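Local coordinates for protein inactive dihydroorotase-like domain (PDB 5NNL) that probably has no catalytic activity of its own but keeps the beta/alpha-barrel fold of its amidohydrolase relatives, at residues P127-A132 against H152-T157; C177-Y182 against D214-G219; G279-I284 against R312-D317. All blocks are in the same frame, centred on the assembly; numbering follows the deposited sequence.

Contact 1: P127-A132 against H152-T157; sequences PIITDA and HVSAVT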
loop_
_atom_site.group_PDB
_atom_site.type_symbol
_atom_site.label_atom_id
_atom_site.label_comp_id
_atom_site.label_asym_id
_atom_site.label_seq_id
_atom_site.Cartn_x
_atom_site.Cartn_y
_atom_site.Cartn_z
ATOM N N PRO A 127 1.187 -2.302 14.657
ATOM C CA PRO A 127 0.093 -1.730 13.859
ATOM C C PRO A 127 -0.981 -2.740 13.478
ATOM O O PRO A 127 -0.711 -3.921 13.248
ATOM C CB PRO A 127 0.809 -1.198 12.612
ATOM C CG PRO A 127 2.198 -0.940 13.059
ATOM C CD PRO A 127 2.504 -2.011 14.063
ATOM N N ILE A 128 -2.217 -2.241 13.400
ATOM C CA ILE A 128 -3.357 -2.975 12.861
ATOM C C ILE A 128 -3.929 -2.181 11.696
ATOM O O ILE A 128 -4.116 -0.965 11.793
ATOM C CB ILE A 128 -4.445 -3.224 13.928
ATOM C CG1 ILE A 128 -3.892 -4.116 15.044
ATOM C CG2 ILE A 128 -5.686 -3.863 13.291
ATOM C CD1 ILE A 128 -4.857 -4.355 16.201
ATOM N N ILE A 129 -4.225 -2.878 10.602
ATOM C CA ILE A 129 -4.701 -2.261 9.372
ATOM C C ILE A 129 -5.953 -3.000 8.917
ATOM O O ILE A 129 -6.031 -4.228 9.021
ATOM C CB ILE A 129 -3.610 -2.272 8.276
ATOM C CG1 ILE A 129 -4.198 -1.905 6.910
ATOM C CG2 ILE A 129 -2.930 -3.627 8.209
ATOM C CD1 ILE A 129 -3.151 -1.701 5.822
ATOM N N THR A 130 -6.936 -2.249 8.423
ATOM C CA THR A 130 -8.202 -2.819 7.988
ATOM C C THR A 130 -8.680 -2.122 6.724
ATOM O O THR A 130 -8.358 -0.957 6.477
ATOM C CB THR A 130 -9.287 -2.694 9.070
ATOM O OG1 THR A 130 -10.524 -3.205 8.564
ATOM C CG2 THR A 130 -9.471 -1.237 9.498
ATOM N N ASP A 131 -9.458 -2.853 5.922
ATOM C CA ASP A 131 -10.170 -2.283 4.786
ATOM C C ASP A 131 -11.675 -2.223 5.034
ATOM O O ASP A 131 -12.458 -2.161 4.080
ATOM C CB ASP A 131 -9.869 -3.076 3.511
ATOM C CG ASP A 131 -10.324 -4.520 3.594
ATOM O OD1 ASP A 131 -10.759 -4.956 4.682
ATOM O OD2 ASP A 131 -10.249 -5.220 2.564
ATOM N N ALA A 132 -12.090 -2.234 6.301
ATOM C CA ALA A 132 -13.507 -2.232 6.641
ATOM C C ALA A 132 -14.195 -0.989 6.085
ATOM O O ALA A 132 -13.584 0.073 5.938
ATOM C CB ALA A 132 -13.688 -2.290 8.160
ATOM N N HIS A 152 -5.474 1.727 11.509
ATOM C CA HIS A 152 -5.231 2.309 10.195
ATOM C C HIS A 152 -6.215 1.722 9.197
ATOM O O HIS A 152 -6.361 0.499 9.107
ATOM C CB HIS A 152 -3.799 2.050 9.720
ATOM C CG HIS A 152 -3.483 2.689 8.402
ATOM N ND1 HIS A 152 -3.129 4.016 8.286
ATOM C CD2 HIS A 152 -3.487 2.189 7.144
ATOM C CE1 HIS A 152 -2.916 4.302 7.013
ATOM N NE2 HIS A 152 -3.127 3.211 6.300
ATOM N N VAL A 153 -6.878 2.596 8.442
ATOM C CA VAL A 153 -7.895 2.204 7.472
ATOM C C VAL A 153 -7.318 2.380 6.077
ATOM O O VAL A 153 -6.841 3.466 5.727
ATOM C CB VAL A 153 -9.181 3.029 7.641
ATOM C CG1 VAL A 153 -10.254 2.548 6.675
ATOM C CG2 VAL A 153 -9.681 2.951 9.075
ATOM N N SER A 154 -7.392 1.328 5.272
ATOM C CA SER A 154 -6.709 1.283 3.990
ATOM C C SER A 154 -7.698 1.366 2.834
ATOM O O SER A 154 -8.855 0.953 2.944
ATOM C CB SER A 154 -5.883 0.002 3.867
ATOM O OG SER A 154 -4.996 0.075 2.763
ATOM N N ALA A 155 -7.214 1.912 1.719
ATOM C CA ALA A 155 -7.968 1.988 0.469
ATOM C C ALA A 155 -9.344 2.617 0.680
ATOM O O ALA A 155 -10.361 2.134 0.180
ATOM C CB ALA A 155 -8.094 0.605 -0.173
ATOM N N VAL A 156 -9.371 3.726 1.422
ATOM C CA VAL A 156 -10.613 4.472 1.566
ATOM C C VAL A 156 -11.050 4.976 0.197
ATOM O O VAL A 156 -10.237 5.460 -0.602
ATOM C CB VAL A 156 -10.453 5.627 2.569
ATOM C CG1 VAL A 156 -11.778 6.363 2.746
ATOM C CG2 VAL A 156 -9.959 5.099 3.921
ATOM N N THR A 157 -12.348 4.846 -0.085
ATOM C CA THR A 157 -12.892 5.152 -1.400
ATOM C C THR A 157 -14.146 6.018 -1.380
ATOM O O THR A 157 -14.435 6.654 -2.399
ATOM C CB THR A 157 -13.218 3.855 -2.160
ATOM O OG1 THR A 157 -12.104 2.953 -2.088
ATOM C CG2 THR A 157 -13.514 4.146 -3.625
#
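Ile129 and His152 are paired on neighbouring parallel strands, with their side chains on the same face of the sheet. CD1 of Ile129 comes to the edge of the histidine ring, near its plane, 4.1 Å from His152 CD2. It also packs on Ser154 CB at 3.8 Å. The extended branch makes this possible: Ile129 CG1 is anti to the backbone N (chi1 168°), and CD1 continues the zigzag. The opposite face carries Thr130 and Val153. Their CG2 methyls stand 4.2 Å apart.

Three backbone hydrogen bonds form the parallel ladder. His152 N donates to Ile128 O at 3.0 Å. Thr130 N donates to His152 O at 2.9 Å. Ser154 N donates to Thr130 O at 2.8 Å. Thr130 OG1 turns to its own chain and accepts from Ala132 N at 2.9 Å, an ST turn that shapes the exit from the strand. The same hydroxyl is hydrogen-bonded to Ile100 O on strand 98-100.

Further out, strand 175-180 fixes the polar groups. His152 ND1 is bonded to Thr176 OG1 and NE2 to Asp178 OD1, while Phe272 meets the ring edge-to-face. Asp178 OD1 also bonds Ser154 OG. The strands belong to the beta-alpha-beta unit of strand 128-130, helix 134-146 and strand 151-153, two adjacent staves of the barrel. The buried histidine ring meets hydrocarbon at CD2 while both nitrogens are hydrogen-bonded, which should restrain its rotation.

Contact 2: C177-Y182 against D214-G219; sequences CDVCVY and DVFSIG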
loop_
_atom_site.group_PDB
_atom_site.type_symbol
_atom_site.label_atom_id
_atom_site.label_comp_id
_atom_site.label_asym_id
_atom_site.label_seq_id
_atom_site.Cartn_x
_atom_site.Cartn_y
_atom_site.Cartn_z
ATOM N N CYS A 177 -5.448 6.787 7.933
ATOM C CA CYS A 177 -5.995 6.129 6.756
ATOM C C CYS A 177 -5.146 6.423 5.532
ATOM O O CYS A 177 -4.343 7.359 5.513
ATOM C CB CYS A 177 -7.440 6.568 6.484
ATOM S SG CYS A 177 -7.607 8.316 6.048
ATOM N N ASP A 178 -5.353 5.612 4.496
ATOM C CA ASP A 178 -4.755 5.853 3.195
ATOM C C ASP A 178 -5.805 5.700 2.105
ATOM O O ASP A 178 -6.886 5.148 2.320
ATOM C CB ASP A 178 -3.575 4.903 2.906
ATOM C CG ASP A 178 -4.006 3.460 2.706
ATOM O OD1 ASP A 178 -3.810 2.645 3.633
ATOM O OD2 ASP A 178 -4.531 3.134 1.618
ATOM N N VAL A 179 -5.474 6.233 0.932
ATOM C CA VAL A 179 -6.212 5.966 -0.292
ATOM C C VAL A 179 -5.221 5.437 -1.314
ATOM O O VAL A 179 -4.046 5.818 -1.324
ATOM C CB VAL A 179 -6.946 7.213 -0.845
ATOM C CG1 VAL A 179 -7.767 7.880 0.240
ATOM C CG2 VAL A 179 -5.969 8.201 -1.447
ATOM N N CYS A 180 -5.697 4.546 -2.172
ATOM C CA CYS A 180 -4.896 4.111 -3.304
ATOM C C CYS A 180 -4.797 5.241 -4.317
ATOM O O CYS A 180 -5.774 5.949 -4.575
ATOM C CB CYS A 180 -5.512 2.877 -3.958
ATOM S SG CYS A 180 -5.840 1.521 -2.822
ATOM N N VAL A 181 -3.611 5.401 -4.905
ATOM C CA VAL A 181 -3.373 6.529 -5.803
ATOM C C VAL A 181 -4.361 6.518 -6.964
ATOM O O VAL A 181 -4.885 7.566 -7.359
ATOM C CB VAL A 181 -1.915 6.516 -6.300
ATOM C CG1 VAL A 181 -1.703 7.564 -7.400
ATOM C CG2 VAL A 181 -0.959 6.769 -5.137
ATOM N N TYR A 182 -4.620 5.343 -7.544
ATOM C CA TYR A 182 -5.558 5.265 -8.661
ATOM C C TYR A 182 -6.924 5.830 -8.293
ATOM O O TYR A 182 -7.617 6.381 -9.155
ATOM C CB TYR A 182 -5.719 3.818 -9.128
ATOM C CG TYR A 182 -4.727 3.344 -10.172
ATOM C CD1 TYR A 182 -3.611 4.100 -10.515
ATOM C CD2 TYR A 182 -4.917 2.131 -10.822
ATOM C CE1 TYR A 182 -2.714 3.652 -11.471
ATOM C CE2 TYR A 182 -4.032 1.679 -11.775
ATOM C CZ TYR A 182 -2.934 2.437 -12.096
ATOM O OH TYR A 182 -2.061 1.965 -13.049
ATOM N N ASP A 214 -3.728 10.391 5.586
ATOM C CA ASP A 214 -2.369 10.391 6.110
ATOM C C ASP A 214 -1.363 9.785 5.141
ATOM O O ASP A 214 -0.202 10.207 5.128
ATOM C CB ASP A 214 -2.327 9.624 7.436
ATOM C CG ASP A 214 -3.274 10.203 8.472
ATOM O OD1 ASP A 214 -3.000 11.308 8.989
ATOM O OD2 ASP A 214 -4.315 9.569 8.746
ATOM N N VAL A 215 -1.790 8.829 4.313
ATOM C CA VAL A 215 -0.879 8.015 3.519
ATOM C C VAL A 215 -1.464 7.763 2.136
ATOM O O VAL A 215 -2.676 7.607 1.969
ATOM C CB VAL A 215 -0.588 6.669 4.223
ATOM C CG1 VAL A 215 0.276 5.758 3.349
ATOM C CG2 VAL A 215 0.070 6.899 5.570
ATOM N N PHE A 216 -0.582 7.712 1.141
ATOM C CA PHE A 216 -0.909 7.169 -0.169
ATOM C C PHE A 216 -0.344 5.759 -0.269
ATOM O O PHE A 216 0.783 5.501 0.161
ATOM C CB PHE A 216 -0.330 8.023 -1.300
ATOM C CG PHE A 216 -1.049 9.326 -1.531
ATOM C CD1 PHE A 216 -2.431 9.404 -1.478
ATOM C CD2 PHE A 216 -0.333 10.470 -1.824
ATOM C CE1 PHE A 216 -3.076 10.603 -1.702
ATOM C CE2 PHE A 216 -0.974 11.668 -2.050
ATOM C CZ PHE A 216 -2.341 11.738 -1.990
ATOM N N SER A 217 -1.129 4.852 -0.838
ATOM C CA SER A 217 -0.664 3.504 -1.115
ATOM C C SER A 217 -0.920 3.188 -2.579
ATOM O O SER A 217 -1.671 3.882 -3.266
ATOM C CB SER A 217 -1.359 2.458 -0.229
ATOM O OG SER A 217 -2.724 2.321 -0.583
ATOM N N ILE A 218 -0.259 2.144 -3.061
ATOM C CA ILE A 218 -0.571 1.604 -4.377
ATOM C C ILE A 218 -1.725 0.617 -4.294
ATOM O O ILE A 218 -2.728 0.759 -5.000
ATOM C CB ILE A 218 0.694 0.967 -4.984
ATOM C CG1 ILE A 218 1.775 2.046 -5.104
ATOM C CG2 ILE A 218 0.367 0.304 -6.323
ATOM C CD1 ILE A 218 2.953 1.667 -5.942
ATOM N N GLY A 219 -1.607 -0.378 -3.417
ATOM C CA GLY A 219 -2.718 -1.246 -3.099
ATOM C C GLY A 219 -2.919 -2.348 -4.119
ATOM O O GLY A 219 -2.120 -2.561 -5.036
HETATM O O HOH W 1 -3.028 2.818 -7.036
#
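Asp178 and Val215 pair as neighbours where two parallel strands meet, their CB atoms 3.7 Å apart. These are strands 175-180 and 215-217, the last two in chain order of the eight parallel strands of the beta/alpha barrel. The short strand segments cross at 36°.

The backbone donors and acceptors are largely matched across the pair. Cys177 O takes two N-H groups, from Asp214 at 3.1 Å and, more weakly, from Val215. Val179 N donates to Val215 O, and Ser217 N returns a nearly straight bond to Val179 O (3.1 Å, 171° at the hydrogen). Val181 N then donates to Ser217 O at 3.0 Å. Beyond the ladder, one water accepts from Tyr182 N and donates to Ile218 O.

Two carboxylates take part, Asp214 at the Cys177 end and Asp178 further along. Asp214 OD2 accepts from Cys177 N at 3.1 Å through its anti lone pair, and Lys169 adds a salt bridge to the same oxygen. Asp178 is buried and multiply gripped. Its OD1 faces His152 and Ser154. Its OD2 is shared by Ala155 N and Ser217 OG, the hydroxyl donating from well above the carboxylate plane. Together these bonds hold the carboxylate in place.

The other face is apolar. Val179 and Phe216 lie side by side and point the same way, whereas Val181 crosses Phe216 at about a right angle. Helices 242-251 and 257-271 pack on this phenylalanine. With chi1 of Val179 at -50°, CG1 is anti to the carbonyl carbon and CG2 lies between the backbone N and the carbonyl carbon. There Val179 CG2 meets the ring at its edge, in plane, 3.7 Å from Phe216 CD1.

Contact 3: G279-I284 against R312-D317; sequences GATVEI and RVTFQD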
loop_
_atom_site.group_PDB
_atom_site.type_symbol
_atom_site.label_atom_id
_atom_site.label_comp_id
_atom_site.label_asym_id
_atom_site.label_seq_id
_atom_site.Cartn_x
_atom_site.Cartn_y
_atom_site.Cartn_z
ATOM N N GLY A 279 21.135 5.887 3.093
ATOM C CA GLY A 279 21.593 5.618 1.749
ATOM C C GLY A 279 20.508 5.431 0.715
ATOM O O GLY A 279 20.831 5.261 -0.468
ATOM N N ALA A 280 19.238 5.444 1.111
ATOM C CA ALA A 280 18.135 5.316 0.166
ATOM C C ALA A 280 17.698 6.718 -0.240
ATOM O O ALA A 280 17.166 7.470 0.582
ATOM C CB ALA A 280 16.980 4.525 0.775
ATOM N N THR A 281 17.937 7.075 -1.501
ATOM C CA THR A 281 17.591 8.394 -2.013
ATOM C C THR A 281 16.918 8.260 -3.372
ATOM O O THR A 281 17.135 7.287 -4.100
ATOM C CB THR A 281 18.829 9.301 -2.135
ATOM O OG1 THR A 281 19.685 8.819 -3.177
ATOM C CG2 THR A 281 19.602 9.340 -0.820
ATOM N N VAL A 282 16.095 9.254 -3.699
ATOM C CA VAL A 282 15.381 9.323 -4.968
ATOM C C VAL A 282 15.553 10.721 -5.544
ATOM O O VAL A 282 15.213 11.713 -4.888
ATOM C CB VAL A 282 13.882 9.001 -4.804
ATOM C CG1 VAL A 282 13.171 9.035 -6.154
ATOM C CG2 VAL A 282 13.692 7.662 -4.143
ATOM N N GLU A 283 16.054 10.798 -6.773
ATOM C CA GLU A 283 16.173 12.053 -7.503
ATOM C C GLU A 283 15.170 12.045 -8.646
ATOM O O GLU A 283 15.152 11.108 -9.453
ATOM C CB GLU A 283 17.589 12.256 -8.044
ATOM C CG GLU A 283 17.795 13.601 -8.737
ATOM C CD GLU A 283 19.217 13.797 -9.236
ATOM O OE1 GLU A 283 19.867 12.786 -9.589
ATOM O OE2 GLU A 283 19.682 14.957 -9.268
ATOM N N ILE A 284 14.351 13.093 -8.718
ATOM C CA ILE A 284 13.208 13.145 -9.621
ATOM C C ILE A 284 13.295 14.408 -10.465
ATOM O O ILE A 284 13.459 15.512 -9.933
ATOM C CB ILE A 284 11.880 13.104 -8.841
ATOM C CG1 ILE A 284 11.700 11.725 -8.206
ATOM C CG2 ILE A 284 10.698 13.409 -9.746
ATOM C CD1 ILE A 284 11.036 11.769 -6.884
ATOM N N ARG A 312 17.271 8.907 -10.548
ATOM C CA ARG A 312 18.231 8.038 -9.887
ATOM C C ARG A 312 17.676 7.598 -8.542
ATOM O O ARG A 312 17.125 8.410 -7.796
ATOM C CB ARG A 312 19.575 8.747 -9.691
ATOM C CG ARG A 312 20.648 7.871 -9.052
ATOM C CD ARG A 312 21.876 8.661 -8.622
ATOM N NE ARG A 312 21.526 9.784 -7.755
ATOM C CZ ARG A 312 22.309 10.288 -6.803
ATOM N NH1 ARG A 312 23.509 9.771 -6.558
ATOM N NH2 ARG A 312 21.879 11.316 -6.083
ATOM N N VAL A 313 17.842 6.313 -8.240
ATOM C CA VAL A 313 17.522 5.754 -6.933
ATOM C C VAL A 313 18.770 5.062 -6.411
ATOM O O VAL A 313 19.343 4.209 -7.099
ATOM C CB VAL A 313 16.340 4.768 -6.998
ATOM C CG1 VAL A 313 16.101 4.097 -5.638
ATOM C CG2 VAL A 313 15.082 5.482 -7.470
ATOM N N THR A 314 19.192 5.432 -5.209
ATOM C CA THR A 314 20.266 4.738 -4.521
ATOM C C THR A 314 19.674 3.852 -3.434
ATOM O O THR A 314 18.634 4.162 -2.847
ATOM C CB THR A 314 21.277 5.717 -3.913
ATOM O OG1 THR A 314 20.640 6.539 -2.926
ATOM C CG2 THR A 314 21.882 6.606 -4.998
ATOM N N PHE A 315 20.335 2.726 -3.193
ATOM C CA PHE A 315 19.864 1.768 -2.201
ATOM C C PHE A 315 21.049 0.923 -1.776
ATOM O O PHE A 315 21.700 0.306 -2.624
ATOM C CB PHE A 315 18.745 0.894 -2.773
ATOM C CG PHE A 315 18.233 -0.136 -1.811
ATOM C CD1 PHE A 315 17.479 0.239 -0.712
ATOM C CD2 PHE A 315 18.496 -1.477 -2.011
ATOM C CE1 PHE A 315 17.008 -0.707 0.176
ATOM C CE2 PHE A 315 18.026 -2.427 -1.127
ATOM C CZ PHE A 315 17.279 -2.042 -0.032
ATOM N N GLN A 316 21.345 0.914 -0.479
ATOM C CA GLN A 316 22.394 0.057 0.067
ATOM C C GLN A 316 23.723 0.285 -0.651
ATOM O O GLN A 316 24.413 -0.663 -1.033
ATOM C CB GLN A 316 21.979 -1.413 -0.001
ATOM C CG GLN A 316 20.954 -1.812 1.048
ATOM C CD GLN A 316 21.527 -1.784 2.450
ATOM O OE1 GLN A 316 22.647 -2.236 2.681
ATOM N NE2 GLN A 316 20.765 -1.243 3.392
ATOM N N ASP A 317 24.076 1.556 -0.843
ATOM C CA ASP A 317 25.365 1.976 -1.388
ATOM C C ASP A 317 25.519 1.667 -2.873
ATOM O O ASP A 317 26.643 1.635 -3.385
ATOM C CB ASP A 317 26.530 1.357 -0.600
ATOM C CG ASP A 317 27.118 2.318 0.410
ATOM O OD1 ASP A 317 27.462 3.453 0.014
ATOM O OD2 ASP A 317 27.226 1.943 1.600
HETATM O O HOH W 2 23.370 4.082 -0.505
HETATM O O HOH W 3 19.290 9.249 -5.793
#
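Thr281 and Thr314 face each other as a hydrogen-bonded pair of an antiparallel ladder. The backbone bonds come first. Thr314 N donates to Thr281 O at 3.0 Å, and Thr281 N reaches back to Thr314 O at a longer 3.3 Å. In the next hydrogen-bonded pair, Glu283 N donates almost straight to Arg312 O at 2.8 Å, and Arg312 N returns to Glu283 O at 3.2 Å.

Hydroxyl contacts form a second group. Thr314 OG1 lies between its backbone N and carbonyl carbon (chi1 62°). From there it donates to Gly279 O at 2.8 Å, coming from above the carbonyl plane. The two threonine OG1 atoms are also very close, and that short spacing is doubtful in detail. Waters extend the network. One donates to Gly279 O and accepts from Asp317 N; another joins Thr281 OG1 to Arg312 O.

The charged pair is looser. Glu283 OE1 and Arg312 NE make a long salt bridge of 3.9 Å, with the carboxylate and guanidinium planes turned 57° apart. Arg312 bends at chi3 (54°), which turns the guanidinium toward Thr281.

The apolar contact between side chains is on the other face, where Val282 CG2 touches Val313 CG2 at 4.2 Å. Strand 281-291 also borders strand 3-11, consistent with the small beta region beside the barrel in amidohydrolase relatives. The two faces differ in chemistry: buried valines on one, and on the other partly exposed threonines and charged side chains that rely on hydroxyls, water and a long salt bridge.

How the contacts relate
From the N terminus, strand 3-11 opens the barrel, and strands 39-44, 73-79 and 98-100 follow before contact 1. Contact 1 closes a short loop containing helix 134-146. Contact 2 then closes a loop that includes helix 200-207 and the Cys191-Cys194 disulfide. Contact 3 closes a loop without helix, late in the chain. All three are in series; none nests or crosses. Contacts 1 and 2 touch, because strands 151-153 and 175-180 are neighbours: Val153 O lies 2.9 Å from Asp178 N, probably hydrogen-bonded. Contact 3 lies apart, its centre about 29 Å from that of contact 1 and about 22 Å from that of contact 2, linking C-terminal strands beside strand 3-11.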